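Local coordinates for uncharacterized protein (Arthrobacter sp., PDB 3KOP), which is of unknown function but adopts a cyclophilin-like fold and belongs to a family of uncharacterized proteins, here assembled from six copies, at residues S59-G64 / G172-E177; G95-F100 / N150-I155. All blocks are in the same frame, centred on the assembly; numbering follows the deposited sequence. Where two conformers were deposited one is given.

Contact 1: residues S59-G64 / G172-E177; sequences SQVFHG and GGARDE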
ATOM      1  N   SER F  59      13.539  -9.345 -27.820  1.00 18.96           N
ATOM      2  CA  SER F  59      12.394 -10.218 -27.774  1.00 18.59           C
ATOM      3  C   SER F  59      11.098  -9.429 -27.920  1.00 17.34           C
ATOM      4  O   SER F  59      11.093  -8.214 -27.840  1.00 16.24           O
ATOM      5  CB  SER F  59      12.413 -10.973 -26.456  1.00 19.17           C
ATOM      6  OG  SER F  59      11.343 -11.882 -26.381  1.00 22.15           O
ATOM      7  N   GLN F  60      10.012 -10.150 -28.148  1.00 16.46           N
ATOM      8  CA  GLN F  60       8.660  -9.577 -28.257  1.00 16.07           C
ATOM      9  C   GLN F  60       8.426  -8.565 -27.159  1.00 15.30           C
ATOM     10  O   GLN F  60       8.731  -8.817 -25.989  1.00 14.52           O
ATOM     11  CB  GLN F  60       7.630 -10.723 -28.137  1.00 16.13           C
ATOM     12  CG  GLN F  60       6.195 -10.307 -27.909  1.00 16.59           C
ATOM     13  CD  GLN F  60       5.576  -9.762 -29.172  1.00 18.16           C
ATOM     14  OE1 GLN F  60       5.526 -10.465 -30.168  1.00 18.69           O
ATOM     15  NE2 GLN F  60       5.091  -8.506 -29.131  1.00 16.04           N
ATOM     16  N   VAL F  61       7.865  -7.420 -27.532  1.00 15.16           N
ATOM     17  CA  VAL F  61       7.552  -6.364 -26.568  1.00 14.31           C
ATOM     18  C   VAL F  61       6.160  -6.572 -25.965  1.00 14.54           C
ATOM     19  O   VAL F  61       5.233  -7.120 -26.608  1.00 14.96           O
ATOM     20  CB  VAL F  61       7.651  -4.945 -27.220  1.00 14.43           C
ATOM     21  CG1 VAL F  61       6.412  -4.648 -28.091  1.00 13.59           C
ATOM     22  CG2 VAL F  61       7.830  -3.845 -26.105  1.00 14.30           C
ATOM     23  N   PHE F  62       5.992  -6.123 -24.731  1.00 14.03           N
ATOM     24  CA  PHE F  62       4.687  -6.111 -24.094  1.00 14.52           C
ATOM     25  C   PHE F  62       4.476  -4.759 -23.443  1.00 14.14           C
ATOM     26  O   PHE F  62       5.412  -4.154 -22.973  1.00 14.11           O
ATOM     27  CB  PHE F  62       4.603  -7.185 -23.018  1.00 15.01           C
ATOM     28  CG  PHE F  62       4.856  -8.579 -23.520  1.00 14.68           C
ATOM     29  CD1 PHE F  62       3.839  -9.322 -24.063  1.00 16.40           C
ATOM     30  CD2 PHE F  62       6.088  -9.172 -23.361  1.00 16.28           C
ATOM     31  CE1 PHE F  62       4.058 -10.605 -24.510  1.00 16.99           C
ATOM     32  CE2 PHE F  62       6.314 -10.459 -23.811  1.00 15.95           C
ATOM     33  CZ  PHE F  62       5.296 -11.170 -24.384  1.00 16.93           C
ATOM     34  N   HIS F  63       3.244  -4.271 -23.463  1.00 13.79           N
ATOM     35  CA  HIS F  63       2.894  -3.123 -22.641  1.00 13.49           C
ATOM     36  C   HIS F  63       2.437  -3.583 -21.264  1.00 13.89           C
ATOM     37  O   HIS F  63       1.661  -4.524 -21.148  1.00 14.14           O
ATOM     38  CB  HIS F  63       1.783  -2.317 -23.252  1.00 13.52           C
ATOM     39  CG  HIS F  63       1.696  -0.940 -22.687  1.00 13.40           C
ATOM     40  ND1 HIS F  63       1.274  -0.707 -21.398  1.00 11.94           N
ATOM     41  CD2 HIS F  63       2.041   0.262 -23.203  1.00 13.94           C
ATOM     42  CE1 HIS F  63       1.346   0.592 -21.149  1.00 13.79           C
ATOM     43  NE2 HIS F  63       1.786   1.207 -22.231  1.00 14.14           N
ATOM     44  N   GLY F  64       2.847  -2.882 -20.211  1.00 13.79           N
ATOM     45  CA  GLY F  64       2.432  -3.304 -18.866  1.00 13.86           C
ATOM     46  C   GLY F  64       0.936  -3.188 -18.662  1.00 14.14           C
ATOM     47  O   GLY F  64       0.268  -2.320 -19.280  1.00 14.54           O
ATOM     48  N   GLY F 172      -2.246   0.705 -30.405  1.00 18.48           N
ATOM     49  CA  GLY F 172      -2.098   0.023 -31.697  1.00 18.71           C
ATOM     50  C   GLY F 172      -1.598  -1.407 -31.610  1.00 19.23           C
ATOM     51  O   GLY F 172      -1.603  -2.126 -32.608  1.00 19.52           O
ATOM     52  N   GLY F 173      -1.166  -1.834 -30.423  1.00 18.95           N
ATOM     53  CA  GLY F 173      -0.774  -3.203 -30.224  1.00 19.00           C
ATOM     54  C   GLY F 173       0.713  -3.456 -30.325  1.00 19.27           C
ATOM     55  O   GLY F 173       1.476  -2.591 -30.786  1.00 18.96           O
ATOM     56  N   ALA F 174       1.105  -4.662 -29.917  1.00 19.10           N
ATOM     57  CA  ALA F 174       2.511  -5.098 -29.897  1.00 19.81           C
ATOM     58  C   ALA F 174       2.844  -6.160 -30.947  1.00 20.41           C
ATOM     59  O   ALA F 174       3.960  -6.678 -30.939  1.00 20.22           O
ATOM     60  CB  ALA F 174       2.880  -5.615 -28.488  1.00 18.59           C
ATOM     61  N   ARG F 175       1.904  -6.485 -31.844  1.00 21.62           N
ATOM     62  CA  ARG F 175       2.108  -7.525 -32.860  0.50 22.19           C
ATOM     63  C   ARG F 175       3.329  -7.254 -33.709  1.00 21.78           C
ATOM     64  O   ARG F 175       3.441  -6.181 -34.294  1.00 21.31           O
ATOM     65  CB  ARG F 175       0.926  -7.607 -33.830  0.50 22.78           C
ATOM     66  CG  ARG F 175      -0.368  -8.041 -33.219  0.50 25.05           C
ATOM     67  CD  ARG F 175      -0.261  -9.380 -32.520  0.50 27.32           C
ATOM     68  NE  ARG F 175      -1.540  -9.714 -31.902  0.50 28.71           N
ATOM     69  CZ  ARG F 175      -1.742 -10.746 -31.096  0.50 29.71           C
ATOM     70  NH1 ARG F 175      -0.743 -11.568 -30.801  0.50 30.01           N
ATOM     71  NH2 ARG F 175      -2.948 -10.947 -30.580  0.50 30.00           N
ATOM     72  N   ASP F 176       4.206  -8.242 -33.797  1.00 21.79           N
ATOM     73  CA  ASP F 176       5.405  -8.204 -34.628  1.00 21.55           C
ATOM     74  C   ASP F 176       6.370  -7.132 -34.178  1.00 20.37           C
ATOM     75  O   ASP F 176       7.279  -6.781 -34.911  1.00 19.96           O
ATOM     76  CB  ASP F 176       5.041  -8.036 -36.110  1.00 22.55           C
ATOM     77  CG  ASP F 176       4.197  -9.183 -36.629  1.00 25.91           C
ATOM     78  OD1 ASP F 176       4.484 -10.345 -36.237  1.00 28.84           O
ATOM     79  OD2 ASP F 176       3.237  -8.932 -37.410  1.00 30.57           O
ATOM     80  N   GLU F 177       6.188  -6.624 -32.959  1.00 18.44           N
ATOM     81  CA  GLU F 177       7.050  -5.579 -32.462  1.00 17.65           C
ATOM     82  C   GLU F 177       8.017  -6.231 -31.543  1.00 17.22           C
ATOM     83  O   GLU F 177       7.632  -7.101 -30.754  1.00 17.47           O
ATOM     84  CB  GLU F 177       6.256  -4.472 -31.753  1.00 17.04           C
ATOM     85  CG  GLU F 177       7.093  -3.290 -31.283  1.00 17.17           C
ATOM     86  CD  GLU F 177       7.921  -2.641 -32.392  1.00 18.73           C
ATOM     87  OE1 GLU F 177       9.028  -3.158 -32.699  1.00 18.56           O
ATOM     88  OE2 GLU F 177       7.492  -1.585 -32.924  1.00 18.30           O
TER
HETATM   89  O   HOH W   1       3.909 -10.366 -32.278  1.00 27.06           O
HETATM   90  O   HOH W   2       7.622  -9.635 -32.070  1.00 40.27           O
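Ala-174 O is gripped by two donors that reach it from opposite faces of its carbonyl plane: Gln-60 NE2, at 2.8 Å, and the backbone N of Glu-177, which closes the type II beta turn from Ala-174 to Glu-177. The turn lies in the loop between helix 159-172 and strand 178-183 of the cyclophilin-like fold, and it docks on strand 57-63 where that strand is interrupted. A glutamine suits the spot because one amide can both donate and accept. The bend at chi2 (75°) brings NE2 to the carbonyl O of the next residue, Val-61, which it bonds at 2.9 Å, nearly straight and on a lone pair. Ala-174 O and Val-61 O both lie close to the amide plane, which fixes its rotation. The other terminal atom of the amide, OE1, accepts from two waters, one held by the backbone N of Asp-176, the other donating to Glu-177 O. Val-61 N also bonds Glu-177 O, at 3.2 Å, with the donor above the carbonyl plane. Ala-174 CB, small enough for the place, lies against Val-61 O (3.4 Å) and touches Val-61 CG1; Ile-169 packs on both side chains. The carboxylate of Glu-177 turns to Lys-30 N and a salt bridge with Arg-31, leaving its aliphatic part for Val-61: CG1, set between the backbone N and the carbonyl carbon (chi1 77°), meets Glu-177 CG at 3.5 Å.

Contact 2: residues G95-F100 / N150-I155; sequences GDVCYF and NVFATI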
ATOM      1  N   GLY F  95      11.949   7.533 -17.846  1.00 13.65           N
ATOM      2  CA  GLY F  95      13.331   7.291 -18.206  1.00 13.93           C
ATOM      3  C   GLY F  95      14.003   6.128 -17.528  1.00 13.55           C
ATOM      4  O   GLY F  95      15.072   5.734 -17.948  1.00 14.41           O
ATOM      5  N   ASP F  96      13.422   5.578 -16.471  1.00 13.42           N
ATOM      6  CA  ASP F  96      14.001   4.407 -15.811  1.00 13.06           C
ATOM      7  C   ASP F  96      14.006   3.184 -16.719  1.00 13.20           C
ATOM      8  O   ASP F  96      13.035   2.906 -17.485  1.00 13.61           O
ATOM      9  CB  ASP F  96      13.209   3.961 -14.599  1.00 13.07           C
ATOM     10  CG  ASP F  96      13.438   4.784 -13.369  1.00 14.07           C
ATOM     11  OD1 ASP F  96      14.411   5.569 -13.279  1.00 13.82           O
ATOM     12  OD2 ASP F  96      12.605   4.589 -12.446  1.00 12.42           O
ATOM     13  N   VAL F  97      15.081   2.441 -16.586  1.00 12.75           N
ATOM     14  CA  VAL F  97      15.213   1.148 -17.207  1.00 12.79           C
ATOM     15  C   VAL F  97      15.469   0.155 -16.111  1.00 13.00           C
ATOM     16  O   VAL F  97      16.424   0.295 -15.306  1.00 14.03           O
ATOM     17  CB  VAL F  97      16.315   1.095 -18.314  1.00 13.25           C
ATOM     18  CG1 VAL F  97      16.283  -0.263 -19.008  1.00 11.21           C
ATOM     19  CG2 VAL F  97      16.163   2.241 -19.316  1.00 12.46           C
ATOM     20  N   CYS F  98      14.592  -0.847 -16.032  1.00 13.58           N
ATOM     21  CA  CYS F  98      14.585  -1.783 -14.909  1.00 13.43           C
ATOM     22  C   CYS F  98      14.862  -3.238 -15.285  1.00 13.48           C
ATOM     23  O   CYS F  98      14.527  -3.686 -16.386  1.00 14.22           O
ATOM     24  CB  CYS F  98      13.235  -1.716 -14.214  1.00 13.86           C
ATOM     25  SG  CYS F  98      12.987  -0.193 -13.272  1.00 14.47           S
ATOM     26  N   TYR F  99      15.416  -3.966 -14.326  1.00 13.58           N
ATOM     27  CA  TYR F  99      15.710  -5.387 -14.436  1.00 13.52           C
ATOM     28  C   TYR F  99      14.979  -6.100 -13.304  1.00 13.63           C
ATOM     29  O   TYR F  99      15.115  -5.718 -12.131  1.00 13.76           O
ATOM     30  CB  TYR F  99      17.213  -5.589 -14.318  1.00 13.28           C
ATOM     31  CG  TYR F  99      17.786  -7.003 -14.421  1.00 13.59           C
ATOM     32  CD1 TYR F  99      17.501  -7.984 -13.470  1.00 14.11           C
ATOM     33  CD2 TYR F  99      18.698  -7.319 -15.390  1.00 14.57           C
ATOM     34  CE1 TYR F  99      18.078  -9.222 -13.541  1.00 14.38           C
ATOM     35  CE2 TYR F  99      19.277  -8.559 -15.470  1.00 14.18           C
ATOM     36  CZ  TYR F  99      18.953  -9.517 -14.565  1.00 15.09           C
ATOM     37  OH  TYR F  99      19.566 -10.765 -14.624  1.00 15.45           O
ATOM     38  N   PHE F 100      14.226  -7.142 -13.666  1.00 14.26           N
ATOM     39  CA  PHE F 100      13.571  -8.025 -12.712  1.00 14.67           C
ATOM     40  C   PHE F 100      13.959  -9.464 -13.006  1.00 16.11           C
ATOM     41  O   PHE F 100      13.981  -9.893 -14.189  1.00 15.31           O
ATOM     42  CB  PHE F 100      12.040  -7.984 -12.856  1.00 14.42           C
ATOM     43  CG  PHE F 100      11.436  -6.600 -12.846  1.00 14.96           C
ATOM     44  CD1 PHE F 100      11.406  -5.808 -14.010  1.00 14.30           C
ATOM     45  CD2 PHE F 100      10.829  -6.106 -11.699  1.00 14.04           C
ATOM     46  CE1 PHE F 100      10.812  -4.560 -14.008  1.00 14.16           C
ATOM     47  CE2 PHE F 100      10.204  -4.839 -11.707  1.00 13.09           C
ATOM     48  CZ  PHE F 100      10.217  -4.076 -12.840  1.00 13.70           C
ATOM     49  N   ASN F 150      15.218  -3.545 -10.301  1.00 13.04           N
ATOM     50  CA  ASN F 150      16.560  -2.909 -10.230  1.00 13.05           C
ATOM     51  C   ASN F 150      16.635  -1.820 -11.289  1.00 12.61           C
ATOM     52  O   ASN F 150      16.500  -2.107 -12.491  1.00 13.55           O
ATOM     53  CB  ASN F 150      17.711  -3.906 -10.523  1.00 13.14           C
ATOM     54  CG  ASN F 150      17.919  -4.959  -9.443  1.00 13.51           C
ATOM     55  OD1 ASN F 150      17.179  -5.029  -8.463  1.00 14.05           O
ATOM     56  ND2 ASN F 150      18.982  -5.759  -9.597  1.00 13.33           N
ATOM     57  N   VAL F 151      16.862  -0.577 -10.887  1.00 12.76           N
ATOM     58  CA  VAL F 151      16.982   0.529 -11.847  1.00 11.88           C
ATOM     59  C   VAL F 151      18.450   0.568 -12.275  1.00 12.91           C
ATOM     60  O   VAL F 151      19.345   0.880 -11.467  1.00 12.44           O
ATOM     61  CB  VAL F 151      16.584   1.917 -11.242  1.00 12.35           C
ATOM     62  CG1 VAL F 151      16.853   3.054 -12.266  1.00 11.38           C
ATOM     63  CG2 VAL F 151      15.122   1.937 -10.753  1.00 11.52           C
ATOM     64  N   PHE F 152      18.714   0.243 -13.544  1.00 12.62           N
ATOM     65  CA  PHE F 152      20.114   0.078 -13.981  1.00 13.23           C
ATOM     66  C   PHE F 152      20.538   0.989 -15.133  1.00 13.44           C
ATOM     67  O   PHE F 152      21.705   1.001 -15.524  1.00 14.34           O
ATOM     68  CB  PHE F 152      20.389  -1.407 -14.340  1.00 12.56           C
ATOM     69  CG  PHE F 152      19.817  -1.841 -15.672  1.00 13.72           C
ATOM     70  CD1 PHE F 152      18.523  -2.358 -15.758  1.00 13.25           C
ATOM     71  CD2 PHE F 152      20.575  -1.748 -16.834  1.00 14.17           C
ATOM     72  CE1 PHE F 152      18.001  -2.756 -16.942  1.00 14.22           C
ATOM     73  CE2 PHE F 152      20.030  -2.140 -18.045  1.00 14.43           C
ATOM     74  CZ  PHE F 152      18.746  -2.640 -18.098  1.00 13.37           C
ATOM     75  N   ALA F 153      19.597   1.746 -15.670  1.00 13.46           N
ATOM     76  CA  ALA F 153      19.891   2.703 -16.703  1.00 13.78           C
ATOM     77  C   ALA F 153      18.862   3.809 -16.716  1.00 14.11           C
ATOM     78  O   ALA F 153      17.734   3.659 -16.172  1.00 14.77           O
ATOM     79  CB  ALA F 153      19.987   2.044 -18.055  1.00 13.36           C
ATOM     80  N   THR F 154      19.267   4.930 -17.291  1.00 14.09           N
ATOM     81  CA  THR F 154      18.374   6.060 -17.418  0.50 14.50           C
ATOM     82  C   THR F 154      18.466   6.652 -18.807  1.00 14.85           C
ATOM     83  O   THR F 154      19.559   6.909 -19.342  1.00 14.63           O
ATOM     84  CB  THR F 154      18.637   7.112 -16.340  0.50 14.65           C
ATOM     85  OG1 THR F 154      17.505   7.981 -16.269  0.50 14.68           O
ATOM     86  CG2 THR F 154      19.916   7.917 -16.634  0.50 14.85           C
ATOM     87  N   ILE F 155      17.298   6.812 -19.426  1.00 15.37           N
ATOM     88  CA  ILE F 155      17.215   7.310 -20.807  1.00 15.47           C
ATOM     89  C   ILE F 155      17.668   8.764 -20.854  1.00 16.65           C
ATOM     90  O   ILE F 155      17.111   9.623 -20.167  1.00 17.00           O
ATOM     91  CB  ILE F 155      15.812   7.078 -21.416  1.00 15.66           C
ATOM     92  CG1 ILE F 155      15.529   5.562 -21.486  1.00 15.49           C
ATOM     93  CG2 ILE F 155      15.716   7.685 -22.837  1.00 15.07           C
ATOM     94  CD1 ILE F 155      14.096   5.215 -21.816  1.00 14.67           C
TER
HETATM   95  O   HOH W   3      14.870   8.425 -15.042  1.00 21.82           O
HETATM   96  O   HOH W   4      16.834   5.968 -14.153  1.00 23.96           O
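Phe-152 CG lies between its backbone N and carbonyl carbon (chi1 76°), which carries the ring to strand 96-100, while Val-97, its CG1 anti to the backbone N (chi1 -174°), sends that methyl to meet it. Val-97 CG1 touches Phe-152 CZ at 3.5 Å, and the ring's edge abuts the backbone of Cys-98, with Phe-152 CE1 3.6 Å from Cys-98 C. Tyr-99 CB touches Phe-152 CD1 at 3.8 Å. Thr-47 and Val-51 of helix 45-54 also touch the ring, so a large apolar group suits this place. Were it replaced by the methyl of an alanine, Val-97 CG1 would probably lose its aromatic partner and a gap open between sheet and helix. On the face of Val-97 and Tyr-99, the small Ala-153 lets its CB approach Val-97 CB to 3.8 Å, and Asn-150 turns its amide to Gly-84, Glu-86 and Thr-47. On the face of Asp-96, Cys-98 and Val-151, Cys-98 SG packs on Val-151 CG2, and Asp-96 meets both Val-151 methyls while its OD2 bonds Ile-93 N and Arg-135 of a third subunit. Gly-95 O accepts from Ile-155 N; at its positive phi (92°) a side chain would jam against the preceding carbonyl O, which calls for glycine. Val-97 O takes Phe-152 N at 2.9 Å, nearly along the C=O axis, while Val-97 N bonds Ala-153 O. Phe-152 and Ala-153 thus both face Val-97, a classic beta bulge in an antiparallel strand pair of the cyclophilin-like fold.

In the fold
From the N-terminal helix 4-19 the chain forms the hairpin of strands 23-28 and 33-39, then helix 45-54, and reaches strand 57-63, the first half of contact 1. Strand 96-103 follows after strand 70-76 and opens contact 2, which strand 145-157 closes. Only after helix 159-172 does segment 172-177 come back to strand 57-63, so contact 2 is nested inside the loop closed by contact 1. Their centres lie about 19 Å apart, but one antiparallel sheet runs through both: strands 70-76 and 125-132 bridge 57-63 to 96-103. Contact 2 lies near the centre of the chain yet reaches a third subunit through Asp-96; contact 1 lies farther out, against a second.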